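Local structure of Cas13d (6IV8) at residues Lys162-Asn167 with Asp541-Leu546; Phe656-Ile661 with Leu728-Leu733; Asp332-Asn337 with Glu482-Ser487. The protein binds a CRISPR RNA and, as a type VI-D effector of the Cas13 family, probably cleaves target RNA that pairs with the guide. The protein carries 2 engineered substitutions. One frame throughout, in Å; residues are numbered along the deposited sequence.

Interaction 1 of 3, residues Lys162-Asn167 with Asp541-Leu546; sequences KTFDDN and DVECEL. With nucleotides of chain B.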
loop_
_atom_site.group_PDB
_atom_site.type_symbol
_atom_site.label_atom_id
_atom_site.label_comp_id
_atom_site.label_asym_id
_atom_site.label_seq_id
_atom_site.Cartn_x
_atom_site.Cartn_y
_atom_site.Cartn_z
ATOM N N LYS A 162 8.391 30.261 -54.964
ATOM C CA LYS A 162 8.282 31.729 -54.801
ATOM C C LYS A 162 8.218 32.078 -53.311
ATOM O O LYS A 162 8.004 31.185 -52.529
ATOM C CB LYS A 162 7.044 32.246 -55.525
ATOM C CG LYS A 162 5.735 31.661 -55.039
ATOM C CD LYS A 162 4.786 32.705 -54.562
ATOM C CE LYS A 162 3.722 33.059 -55.572
ATOM N NZ LYS A 162 3.943 32.352 -56.849
ATOM N N THR A 163 8.415 33.345 -52.971
ATOM C CA THR A 163 8.361 33.838 -51.575
ATOM C C THR A 163 6.935 34.228 -51.181
ATOM O O THR A 163 6.121 34.427 -52.041
ATOM C CB THR A 163 9.324 35.001 -51.351
ATOM O OG1 THR A 163 8.897 36.064 -52.196
ATOM C CG2 THR A 163 10.765 34.635 -51.615
ATOM N N PHE A 164 6.668 34.298 -49.892
ATOM C CA PHE A 164 5.314 34.664 -49.441
ATOM C C PHE A 164 5.426 35.693 -48.325
ATOM O O PHE A 164 6.330 35.608 -47.510
ATOM C CB PHE A 164 4.534 33.430 -48.994
ATOM C CG PHE A 164 4.309 32.393 -50.058
ATOM C CD1 PHE A 164 3.243 32.484 -50.925
ATOM C CD2 PHE A 164 5.170 31.327 -50.204
ATOM C CE1 PHE A 164 3.044 31.541 -51.914
ATOM C CE2 PHE A 164 4.965 30.378 -51.189
ATOM C CZ PHE A 164 3.911 30.495 -52.050
ATOM N N ASP A 165 4.513 36.656 -48.333
ATOM C CA ASP A 165 4.395 37.654 -47.246
ATOM C C ASP A 165 3.436 37.087 -46.206
ATOM O O ASP A 165 2.407 37.668 -45.999
ATOM C CB ASP A 165 3.923 39.006 -47.772
ATOM C CG ASP A 165 4.647 39.377 -49.042
ATOM O OD1 ASP A 165 5.867 39.547 -48.966
ATOM O OD2 ASP A 165 3.991 39.435 -50.103
ATOM N N ASP A 166 3.758 35.916 -45.690
ATOM C CA ASP A 166 3.009 35.245 -44.607
ATOM C C ASP A 166 3.984 34.377 -43.805
ATOM O O ASP A 166 5.064 34.126 -44.280
ATOM C CB ASP A 166 1.782 34.498 -45.110
ATOM C CG ASP A 166 2.092 33.231 -45.880
ATOM O OD1 ASP A 166 2.775 32.378 -45.348
ATOM O OD2 ASP A 166 1.608 33.116 -46.988
ATOM N N ASN A 167 3.589 33.989 -42.607
ATOM C CA ASN A 167 4.409 33.119 -41.737
ATOM C C ASN A 167 3.851 31.693 -41.780
ATOM O O ASN A 167 4.202 30.917 -40.943
ATOM C CB ASN A 167 4.494 33.685 -40.325
ATOM C CG ASN A 167 3.222 33.489 -39.536
ATOM O OD1 ASN A 167 2.187 33.215 -40.094
ATOM N ND2 ASN A 167 3.308 33.592 -38.232
ATOM N N ASP A 541 -7.267 31.202 -47.935
ATOM C CA ASP A 541 -7.075 31.190 -49.404
ATOM C C ASP A 541 -5.698 31.684 -49.872
ATOM O O ASP A 541 -5.684 32.566 -50.705
ATOM C CB ASP A 541 -8.205 31.981 -50.066
ATOM C CG ASP A 541 -8.354 31.749 -51.556
ATOM O OD1 ASP A 541 -8.191 30.615 -51.988
ATOM O OD2 ASP A 541 -8.625 32.714 -52.260
ATOM N N VAL A 542 -4.599 31.156 -49.337
ATOM C CA VAL A 542 -3.247 31.535 -49.843
ATOM C C VAL A 542 -2.811 30.413 -50.785
ATOM O O VAL A 542 -3.129 29.292 -50.482
ATOM C CB VAL A 542 -2.232 31.843 -48.727
ATOM C CG1 VAL A 542 -2.766 32.898 -47.789
ATOM C CG2 VAL A 542 -1.819 30.610 -47.953
ATOM N N GLU A 543 -2.024 30.737 -51.806
ATOM C CA GLU A 543 -1.712 29.809 -52.923
ATOM C C GLU A 543 -1.060 28.471 -52.512
ATOM O O GLU A 543 -1.632 27.457 -52.867
ATOM C CB GLU A 543 -0.924 30.603 -53.966
ATOM C CG GLU A 543 0.105 29.800 -54.730
ATOM C CD GLU A 543 1.013 30.570 -55.686
ATOM O OE1 GLU A 543 2.046 30.010 -56.078
ATOM O OE2 GLU A 543 0.703 31.732 -56.031
ATOM N N CYS A 544 0.082 28.440 -51.857
ATOM C CA CYS A 544 0.632 27.142 -51.351
ATOM C C CYS A 544 0.690 25.963 -52.345
ATOM O O CYS A 544 0.289 24.886 -51.967
ATOM C CB CYS A 544 -0.009 26.728 -50.031
ATOM S SG CYS A 544 -1.540 25.800 -50.230
ATOM N N GLU A 545 1.209 26.139 -53.553
ATOM C CA GLU A 545 1.352 24.970 -54.451
ATOM C C GLU A 545 2.773 24.429 -54.276
ATOM O O GLU A 545 3.710 25.117 -54.600
ATOM C CB GLU A 545 1.097 25.338 -55.907
ATOM C CG GLU A 545 -0.350 25.661 -56.190
ATOM C CD GLU A 545 -1.242 24.443 -56.342
ATOM O OE1 GLU A 545 -0.859 23.529 -57.097
ATOM O OE2 GLU A 545 -2.303 24.405 -55.699
ATOM N N LEU A 546 2.891 23.236 -53.727
ATOM C CA LEU A 546 4.226 22.650 -53.514
ATOM C C LEU A 546 4.859 22.366 -54.871
ATOM O O LEU A 546 4.172 21.917 -55.750
ATOM C CB LEU A 546 4.084 21.353 -52.719
ATOM C CG LEU A 546 3.822 21.517 -51.232
ATOM C CD1 LEU A 546 3.329 20.229 -50.625
ATOM C CD2 LEU A 546 5.049 22.021 -50.523
ATOM P P C B 24 9.057 26.578 -34.636
ATOM O OP1 C B 24 9.993 25.531 -35.062
ATOM O OP2 C B 24 9.134 27.134 -33.295
ATOM O "O5'" C B 24 9.140 27.745 -35.680
ATOM C "C5'" C B 24 9.633 27.547 -37.026
ATOM C "C4'" C B 24 9.541 28.848 -37.789
ATOM O "O4'" C B 24 8.152 29.234 -38.023
ATOM C "C3'" C B 24 10.104 30.048 -37.061
ATOM O "O3'" C B 24 11.502 29.996 -37.273
ATOM C "C2'" C B 24 9.424 31.211 -37.768
ATOM O "O2'" C B 24 10.001 31.458 -39.041
ATOM C "C1'" C B 24 8.026 30.642 -37.985
ATOM N N1 C B 24 7.085 30.997 -36.890
ATOM C C2 C B 24 6.390 32.215 -36.974
ATOM O O2 C B 24 6.616 32.956 -37.928
ATOM N N3 C B 24 5.494 32.536 -36.016
ATOM C C4 C B 24 5.280 31.692 -35.001
ATOM N N4 C B 24 4.429 32.062 -34.051
ATOM C C5 C B 24 6.017 30.473 -34.863
ATOM C C6 C B 24 6.908 30.178 -35.813
#

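Interaction 2 of 3, residues Phe656-Ile661 with Leu728-Leu733; sequences FVLGGI and LTVMYL. With nucleotides of chain B.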
loop_
_atom_site.group_PDB
_atom_site.type_symbol
_atom_site.label_atom_id
_atom_site.label_comp_id
_atom_site.label_asym_id
_atom_site.label_seq_id
_atom_site.Cartn_x
_atom_site.Cartn_y
_atom_site.Cartn_z
ATOM N N PHE A 656 28.112 3.656 -12.698
ATOM C CA PHE A 656 27.409 4.863 -13.189
ATOM C C PHE A 656 26.031 4.486 -13.758
ATOM O O PHE A 656 25.075 5.124 -13.423
ATOM C CB PHE A 656 28.207 5.610 -14.254
ATOM C CG PHE A 656 27.407 6.654 -14.979
ATOM C CD1 PHE A 656 27.019 7.809 -14.340
ATOM C CD2 PHE A 656 27.015 6.474 -16.288
ATOM C CE1 PHE A 656 26.273 8.766 -14.993
ATOM C CE2 PHE A 656 26.273 7.436 -16.947
ATOM C CZ PHE A 656 25.909 8.584 -16.298
ATOM N N VAL A 657 25.963 3.451 -14.582
ATOM C CA VAL A 657 24.675 2.967 -15.162
ATOM C C VAL A 657 23.736 2.461 -14.061
ATOM O O VAL A 657 22.594 2.859 -14.053
ATOM C CB VAL A 657 24.911 1.882 -16.223
ATOM C CG1 VAL A 657 23.604 1.364 -16.768
ATOM C CG2 VAL A 657 25.798 2.353 -17.351
ATOM N N LEU A 658 24.253 1.664 -13.128
ATOM C CA LEU A 658 23.478 1.092 -12.002
ATOM C C LEU A 658 22.925 2.239 -11.152
ATOM O O LEU A 658 21.819 2.128 -10.684
ATOM C CB LEU A 658 24.400 0.185 -11.192
ATOM C CG LEU A 658 24.158 -1.320 -11.221
ATOM C CD1 LEU A 658 23.440 -1.801 -12.447
ATOM C CD2 LEU A 658 25.429 -2.105 -10.985
ATOM N N GLY A 659 23.680 3.326 -11.050
ATOM C CA GLY A 659 23.337 4.538 -10.289
ATOM C C GLY A 659 22.085 5.212 -10.809
ATOM O O GLY A 659 21.367 5.744 -10.018
ATOM N N GLY A 660 21.898 5.229 -12.121
ATOM C CA GLY A 660 20.698 5.793 -12.755
ATOM C C GLY A 660 19.442 4.984 -12.490
ATOM O O GLY A 660 18.389 5.544 -12.591
ATOM N N ILE A 661 19.573 3.692 -12.219
ATOM C CA ILE A 661 18.398 2.805 -11.999
ATOM C C ILE A 661 17.749 3.099 -10.642
ATOM O O ILE A 661 18.427 3.067 -9.650
ATOM C CB ILE A 661 18.815 1.339 -12.170
ATOM C CG1 ILE A 661 19.310 1.075 -13.590
ATOM C CG2 ILE A 661 17.707 0.393 -11.764
ATOM C CD1 ILE A 661 19.717 -0.327 -13.843
ATOM N N LEU A 728 22.744 -7.735 -19.749
ATOM C CA LEU A 728 22.385 -7.208 -21.085
ATOM C C LEU A 728 21.772 -5.812 -20.954
ATOM O O LEU A 728 22.068 -5.002 -21.758
ATOM C CB LEU A 728 21.447 -8.183 -21.789
ATOM C CG LEU A 728 22.057 -9.526 -22.173
ATOM C CD1 LEU A 728 21.051 -10.398 -22.891
ATOM C CD2 LEU A 728 23.302 -9.347 -23.006
ATOM N N THR A 729 20.946 -5.590 -19.949
ATOM C CA THR A 729 20.278 -4.293 -19.747
ATOM C C THR A 729 21.308 -3.211 -19.442
ATOM O O THR A 729 21.238 -2.174 -20.048
ATOM C CB THR A 729 19.242 -4.382 -18.626
ATOM O OG1 THR A 729 18.230 -5.306 -18.975
ATOM C CG2 THR A 729 18.626 -3.055 -18.267
ATOM N N VAL A 730 22.233 -3.494 -18.530
ATOM C CA VAL A 730 23.239 -2.477 -18.143
ATOM C C VAL A 730 24.099 -2.088 -19.349
ATOM O O VAL A 730 24.179 -0.935 -19.596
ATOM C CB VAL A 730 24.097 -2.942 -16.960
ATOM C CG1 VAL A 730 25.380 -2.149 -16.874
ATOM C CG2 VAL A 730 23.333 -2.863 -15.664
HETATM N N MSE A 731 24.622 -3.054 -20.096
HETATM C CA MSE A 731 25.415 -2.774 -21.261
HETATM C C MSE A 731 24.634 -2.048 -22.354
HETATM O O MSE A 731 25.138 -1.151 -22.977
HETATM C CB MSE A 731 26.142 -3.997 -21.791
HETATM C CG MSE A 731 27.069 -4.692 -20.809
HETATM SE SE MSE A 731 28.182 -3.480 -19.698
HETATM C CE MSE A 731 29.259 -2.833 -21.154
ATOM N N TYR A 732 23.391 -2.462 -22.555
ATOM C CA TYR A 732 22.475 -1.842 -23.537
ATOM C C TYR A 732 22.245 -0.380 -23.164
ATOM O O TYR A 732 22.331 0.442 -24.020
ATOM C CB TYR A 732 21.146 -2.580 -23.500
ATOM C CG TYR A 732 20.003 -1.838 -24.111
ATOM C CD1 TYR A 732 19.896 -1.726 -25.481
ATOM C CD2 TYR A 732 19.044 -1.243 -23.322
ATOM C CE1 TYR A 732 18.839 -1.057 -26.062
ATOM C CE2 TYR A 732 17.979 -0.573 -23.886
ATOM C CZ TYR A 732 17.880 -0.481 -25.257
ATOM O OH TYR A 732 16.861 0.185 -25.821
ATOM N N LEU A 733 22.047 -0.107 -21.885
ATOM C CA LEU A 733 21.815 1.268 -21.396
ATOM C C LEU A 733 23.029 2.134 -21.754
ATOM O O LEU A 733 22.826 3.210 -22.224
ATOM C CB LEU A 733 21.619 1.224 -19.884
ATOM C CG LEU A 733 20.226 1.475 -19.324
ATOM C CD1 LEU A 733 19.132 1.302 -20.344
ATOM C CD2 LEU A 733 19.968 0.652 -18.091
ATOM P P U B 38 15.003 1.061 -21.212
ATOM O OP1 U B 38 16.014 1.617 -22.043
ATOM O OP2 U B 38 14.106 0.133 -21.832
ATOM O "O5'" U B 38 15.585 0.313 -19.956
ATOM C "C5'" U B 38 14.727 -0.428 -19.116
ATOM C "C4'" U B 38 15.491 -0.655 -17.832
ATOM O "O4'" U B 38 15.988 0.620 -17.339
ATOM C "C3'" U B 38 14.696 -1.241 -16.695
ATOM O "O3'" U B 38 14.796 -2.633 -16.799
ATOM C "C2'" U B 38 15.449 -0.749 -15.476
ATOM O "O2'" U B 38 16.636 -1.495 -15.252
ATOM C "C1'" U B 38 15.881 0.647 -15.937
ATOM N N1 U B 38 15.026 1.772 -15.549
ATOM C C2 U B 38 15.679 2.972 -15.258
ATOM O O2 U B 38 16.888 3.115 -15.359
ATOM N N3 U B 38 14.851 4.011 -14.922
ATOM C C4 U B 38 13.483 3.983 -14.810
ATOM O O4 U B 38 12.883 5.012 -14.488
ATOM C C5 U B 38 12.881 2.717 -15.144
ATOM C C6 U B 38 13.659 1.676 -15.475
#

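Interaction 3 of 3, residues Asp332-Asn337 with Glu482-Ser487; sequences DFIEGN and EKILDS. With nucleotides of chain B.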
loop_
_atom_site.group_PDB
_atom_site.type_symbol
_atom_site.label_atom_id
_atom_site.label_comp_id
_atom_site.label_asym_id
_atom_site.label_seq_id
_atom_site.Cartn_x
_atom_site.Cartn_y
_atom_site.Cartn_z
ATOM N N ASP A 332 -6.856 -15.496 -40.084
ATOM C CA ASP A 332 -7.506 -16.108 -38.900
ATOM C C ASP A 332 -7.239 -15.261 -37.648
ATOM O O ASP A 332 -6.866 -15.808 -36.643
ATOM C CB ASP A 332 -7.184 -17.602 -38.810
ATOM C CG ASP A 332 -7.544 -18.357 -40.081
ATOM O OD1 ASP A 332 -8.714 -18.389 -40.428
ATOM O OD2 ASP A 332 -6.650 -18.870 -40.714
ATOM N N PHE A 333 -7.477 -13.963 -37.753
ATOM C CA PHE A 333 -7.267 -13.041 -36.624
ATOM C C PHE A 333 -8.173 -13.460 -35.473
ATOM O O PHE A 333 -7.706 -13.462 -34.383
ATOM C CB PHE A 333 -7.602 -11.606 -37.015
ATOM C CG PHE A 333 -7.461 -10.614 -35.896
ATOM C CD1 PHE A 333 -6.249 -10.016 -35.627
ATOM C CD2 PHE A 333 -8.533 -10.309 -35.092
ATOM C CE1 PHE A 333 -6.116 -9.116 -34.588
ATOM C CE2 PHE A 333 -8.399 -9.399 -34.065
ATOM C CZ PHE A 333 -7.191 -8.816 -33.804
ATOM N N ILE A 334 -9.419 -13.810 -35.758
ATOM C CA ILE A 334 -10.339 -14.175 -34.649
ATOM C C ILE A 334 -9.826 -15.419 -33.925
ATOM O O ILE A 334 -9.771 -15.384 -32.729
ATOM C CB ILE A 334 -11.791 -14.346 -35.121
ATOM C CG1 ILE A 334 -12.354 -13.060 -35.725
ATOM C CG2 ILE A 334 -12.659 -14.867 -34.001
ATOM C CD1 ILE A 334 -13.678 -13.236 -36.388
ATOM N N GLU A 335 -9.440 -16.444 -34.671
ATOM C CA GLU A 335 -8.923 -17.700 -34.079
ATOM C C GLU A 335 -7.633 -17.408 -33.306
ATOM O O GLU A 335 -7.470 -17.937 -32.251
ATOM C CB GLU A 335 -8.721 -18.753 -35.156
ATOM C CG GLU A 335 -8.080 -20.020 -34.647
ATOM C CD GLU A 335 -8.896 -20.810 -33.646
ATOM O OE1 GLU A 335 -10.114 -20.669 -33.643
ATOM O OE2 GLU A 335 -8.302 -21.566 -32.900
ATOM N N GLY A 336 -6.781 -16.553 -33.851
ATOM C CA GLY A 336 -5.513 -16.136 -33.235
ATOM C C GLY A 336 -5.699 -15.276 -31.991
ATOM O O GLY A 336 -4.755 -15.101 -31.298
ATOM N N ASN A 337 -6.870 -14.690 -31.796
ATOM C CA ASN A 337 -7.160 -13.831 -30.623
ATOM C C ASN A 337 -8.380 -14.385 -29.867
ATOM O O ASN A 337 -8.984 -13.666 -29.122
ATOM C CB ASN A 337 -7.298 -12.378 -31.071
ATOM C CG ASN A 337 -6.032 -11.828 -31.683
ATOM O OD1 ASN A 337 -5.188 -11.333 -30.973
ATOM N ND2 ASN A 337 -5.884 -11.930 -32.979
ATOM N N GLU A 482 -14.541 -15.368 -39.821
ATOM C CA GLU A 482 -13.398 -14.475 -40.110
ATOM C C GLU A 482 -13.846 -13.340 -41.036
ATOM O O GLU A 482 -13.283 -12.267 -40.927
ATOM C CB GLU A 482 -12.249 -15.263 -40.721
ATOM C CG GLU A 482 -10.978 -14.457 -40.864
ATOM C CD GLU A 482 -10.357 -13.891 -39.597
ATOM O OE1 GLU A 482 -10.614 -14.415 -38.542
ATOM O OE2 GLU A 482 -9.629 -12.927 -39.694
ATOM N N LYS A 483 -14.924 -13.579 -41.799
ATOM C CA LYS A 483 -15.537 -12.669 -42.804
ATOM C C LYS A 483 -16.094 -11.430 -42.115
ATOM O O LYS A 483 -16.208 -10.405 -42.744
ATOM C CB LYS A 483 -16.605 -13.372 -43.642
ATOM C CG LYS A 483 -16.076 -14.100 -44.860
ATOM C CD LYS A 483 -17.154 -14.459 -45.847
ATOM C CE LYS A 483 -16.788 -15.661 -46.675
ATOM N NZ LYS A 483 -16.954 -16.916 -45.907
ATOM N N ILE A 484 -16.279 -11.519 -40.808
ATOM C CA ILE A 484 -16.732 -10.388 -39.965
ATOM C C ILE A 484 -15.731 -9.237 -40.127
ATOM O O ILE A 484 -16.147 -8.136 -40.042
ATOM C CB ILE A 484 -16.811 -10.825 -38.490
ATOM C CG1 ILE A 484 -18.008 -11.726 -38.200
ATOM C CG2 ILE A 484 -16.787 -9.640 -37.547
ATOM C CD1 ILE A 484 -17.977 -12.325 -36.832
ATOM N N LEU A 485 -14.455 -9.526 -40.354
ATOM C CA LEU A 485 -13.408 -8.471 -40.403
ATOM C C LEU A 485 -13.093 -8.038 -41.839
ATOM O O LEU A 485 -12.185 -7.260 -42.016
ATOM C CB LEU A 485 -12.167 -8.981 -39.670
ATOM C CG LEU A 485 -12.289 -9.025 -38.149
ATOM C CD1 LEU A 485 -11.099 -9.688 -37.497
ATOM C CD2 LEU A 485 -12.534 -7.652 -37.567
ATOM N N ASP A 486 -13.897 -8.473 -42.799
ATOM C CA ASP A 486 -13.626 -8.205 -44.229
ATOM C C ASP A 486 -13.546 -6.700 -44.497
ATOM O O ASP A 486 -12.672 -6.322 -45.205
ATOM C CB ASP A 486 -14.665 -8.872 -45.129
ATOM C CG ASP A 486 -14.282 -10.270 -45.578
ATOM O OD1 ASP A 486 -13.195 -10.705 -45.225
ATOM O OD2 ASP A 486 -15.080 -10.891 -46.289
ATOM N N SER A 487 -14.403 -5.897 -43.892
ATOM C CA SER A 487 -14.428 -4.434 -44.118
ATOM C C SER A 487 -13.463 -3.683 -43.194
ATOM O O SER A 487 -13.358 -2.493 -43.348
ATOM C CB SER A 487 -15.813 -3.911 -43.940
ATOM O OG SER A 487 -16.234 -4.041 -42.606
ATOM P P U B 43 0.931 -5.824 -29.525
ATOM O OP1 U B 43 0.862 -4.527 -30.059
ATOM O OP2 U B 43 0.613 -6.006 -28.180
ATOM O "O5'" U B 43 0.051 -6.768 -30.421
ATOM C "C5'" U B 43 0.003 -8.178 -30.221
ATOM C "C4'" U B 43 -1.052 -8.813 -31.086
ATOM O "O4'" U B 43 -0.680 -8.751 -32.483
ATOM C "C3'" U B 43 -1.333 -10.281 -30.829
ATOM O "O3'" U B 43 -2.171 -10.465 -29.695
ATOM C "C2'" U B 43 -1.986 -10.698 -32.146
ATOM O "O2'" U B 43 -3.286 -10.247 -32.414
ATOM C "C1'" U B 43 -1.210 -9.863 -33.156
ATOM N N1 U B 43 -0.136 -10.551 -33.880
ATOM C C2 U B 43 -0.492 -11.446 -34.869
ATOM O O2 U B 43 -1.639 -11.720 -35.136
ATOM N N3 U B 43 0.555 -12.007 -35.541
ATOM C C4 U B 43 1.886 -11.789 -35.329
ATOM O O4 U B 43 2.706 -12.384 -36.020
ATOM C C5 U B 43 2.179 -10.845 -34.297
ATOM C C6 U B 43 1.180 -10.260 -33.637
ATOM P P A B 44 -1.709 -11.215 -28.394
ATOM O OP1 A B 44 -2.787 -10.993 -27.431
ATOM O OP2 A B 44 -0.343 -10.737 -28.066
ATOM O "O5'" A B 44 -1.636 -12.726 -28.866
ATOM C "C5'" A B 44 -2.858 -13.447 -29.014
ATOM C "C4'" A B 44 -2.597 -14.915 -28.900
ATOM O "O4'" A B 44 -1.851 -15.322 -30.067
ATOM C "C3'" A B 44 -1.754 -15.364 -27.702
ATOM O "O3'" A B 44 -2.049 -16.735 -27.392
ATOM C "C2'" A B 44 -0.347 -15.269 -28.258
ATOM O "O2'" A B 44 0.637 -16.109 -27.743
ATOM C "C1'" A B 44 -0.562 -15.780 -29.677
ATOM N N9 A B 44 0.405 -15.178 -30.575
ATOM C C8 A B 44 0.745 -13.850 -30.648
ATOM N N7 A B 44 1.596 -13.576 -31.604
ATOM C C5 A B 44 1.838 -14.805 -32.196
ATOM C C6 A B 44 2.639 -15.183 -33.279
ATOM N N6 A B 44 3.410 -14.329 -33.958
ATOM N N1 A B 44 2.620 -16.483 -33.652
ATOM C C2 A B 44 1.847 -17.337 -32.964
ATOM N N3 A B 44 1.057 -17.100 -31.918
ATOM C C4 A B 44 1.096 -15.798 -31.585
HETATM O O HOH W 1 -10.509 -16.667 -37.469
#

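Interaction 1 of 3, residues Lys162-Asn167 with Asp541-Leu546
K162 and E543 meet from opposite directions in a salt bridge between two loops, K162 NZ lying 3.1 Å from E543 OE1. The ammonium comes to the syn side of that oxygen, 23° out of the carboxylate plane. The lysine chain is bent at each torsion beyond CB, whereas the glutamate runs extended from CG outward; E543 is poorly ordered, so the pair is probably a loose surface link.

Looser approaches accompany it. The F164 ring turns its edge to the same carboxylate, CE1 standing 4.4 Å from E543 CD, and F164 CE1 is also 4.3 Å from the backbone N of C544. Further along, the nearest approach of V542 CG2 to D166 OD2 is 4.4 Å; the other oxygen of D166, OD1, takes hydrogen bonds from I168 and H169.

On the RNA side, N167 ND2 gives a weak hydrogen bond of 3.4 Å to O2 of cytidine 24 of chain B, its OD1 being held by V65 N.

Segment 162-167 links helices 152-160 and 168-197; the loop segment 541-546 comes after helix 511-536. H169, near the start of helix 168-197, stacks on F164 and touches V542 and C544, while M535 of helix 511-536 packs against V542 and C544.

Interaction 2 of 3, residues Phe656-Ile661 with Leu728-Leu733
V657 packs against V730 and L733 where helix 651-660 meets the long helix 712-760. The two short segments run almost perpendicular, their N-to-C directions 101° apart, with the axes 9.8 Å from each other at closest approach.

The contact is apolar. V657 CG1 does most of the touching: placed anti to the backbone N (chi1 178°), it reaches L733 CB at 3.7 Å and V730 CG1 at 3.9 Å, and also rests on the backbone carbonyl O of V730. Beside it the side chains of L658 and V730 meet nearly perpendicularly, L658 CD1 lying 3.4 Å from V730 CG2; this closeness may partly reflect the unusual torsions of L658 and is doubtful as a sign of strain. I661, in the turn that follows the helix, meets L733 more loosely, with CD1 4.4 Å from L733 CD2.

I661 and L733 also face the RNA at uridine 38 of chain B, joined there by T729 and Y732. I661 CD1 lies 3.6 Å from O2' of the uridine, and the CG2 methyl of T729 approaches that hydroxyl too. L733 CD1 comes within 3.6 Å of its phosphate oxygen OP1, and the edge of the Y732 ring points at the same oxygen.

Polar groups are settled nearby: T729 OG1 bonds to G725 O, and R687 of helix 683-696 bonds to the carbonyls of L658 and I661. A buried apolar helix crossing thus turns one side to the RNA, meeting the uridine mainly by van der Waals contact with ribose and phosphate, though I661 CG1 also lies near base O2.

Interaction 3 of 3, residues Asp332-Asn337 with Glu482-Ser487
The F333 ring is approached obliquely by L485, whose CD1 lies 3.6 Å from F333 CD2, the leucine coming in roughly perpendicular to the F333 side chain. One face of the ring carries the amide nitrogen of N337, ND2 standing 3.2 Å above the plane over its centre, and Y361 of helix 353-366 meets the ring edge-to-face. N337 ND2 is also fixed by a hydrogen bond of 2.8 Å to F333 O, which lies near the amide plane.

The carboxylate of E482 receives two consecutive backbone N-H groups at the start of the weakly bonded helix 333-336. OE1 takes I334 N at 3.1 Å through its syn lone pair; OE2 takes F333 N, which lies above the carboxylate plane, 43° out of it. A bend at chi2 (60°) turns the carboxylate toward these N-H groups, and I334 runs alongside the glutamate in the reverse sense, I334 CG1 3.6 Å from E482 OE1. K489 forms a salt bridge with OE2. I334 CG1 packs on L485 CD1 at 4.0 Å.

N337 OD1 accepts a hydrogen bond of 2.6 Å from O2' of uridine 43 of chain B, a group DNA lacks, consistent with RNA binding. E482, whose negative charge is probably favoured by K489 and the N-H groups at the helix start, therefore joins the segments, while F333 steadies the asparagine that meets the ribose.

The three contacts are far apart and none touches another: centres of interactions 1 and 2 lie about 50 Å apart, those of 1 and 3 about 47 Å, and those of 2 and 3 about 42 Å. Interactions 1 and 2 sit on opposite sides of the chain's centre. Along the sequence, interaction 3 falls wholly between the two segments of interaction 1, and interaction 2 opens after both have closed. The segments share no helix: interaction 1 joins loops, interaction 2 crosses helices 651-660 and 712-760, and interaction 3 sets the short helix 333-336 against a 3-10 turn. They meet chain B at nucleotides 24, 38 and 43-44 respectively, consistent with RNA running past well separated regions.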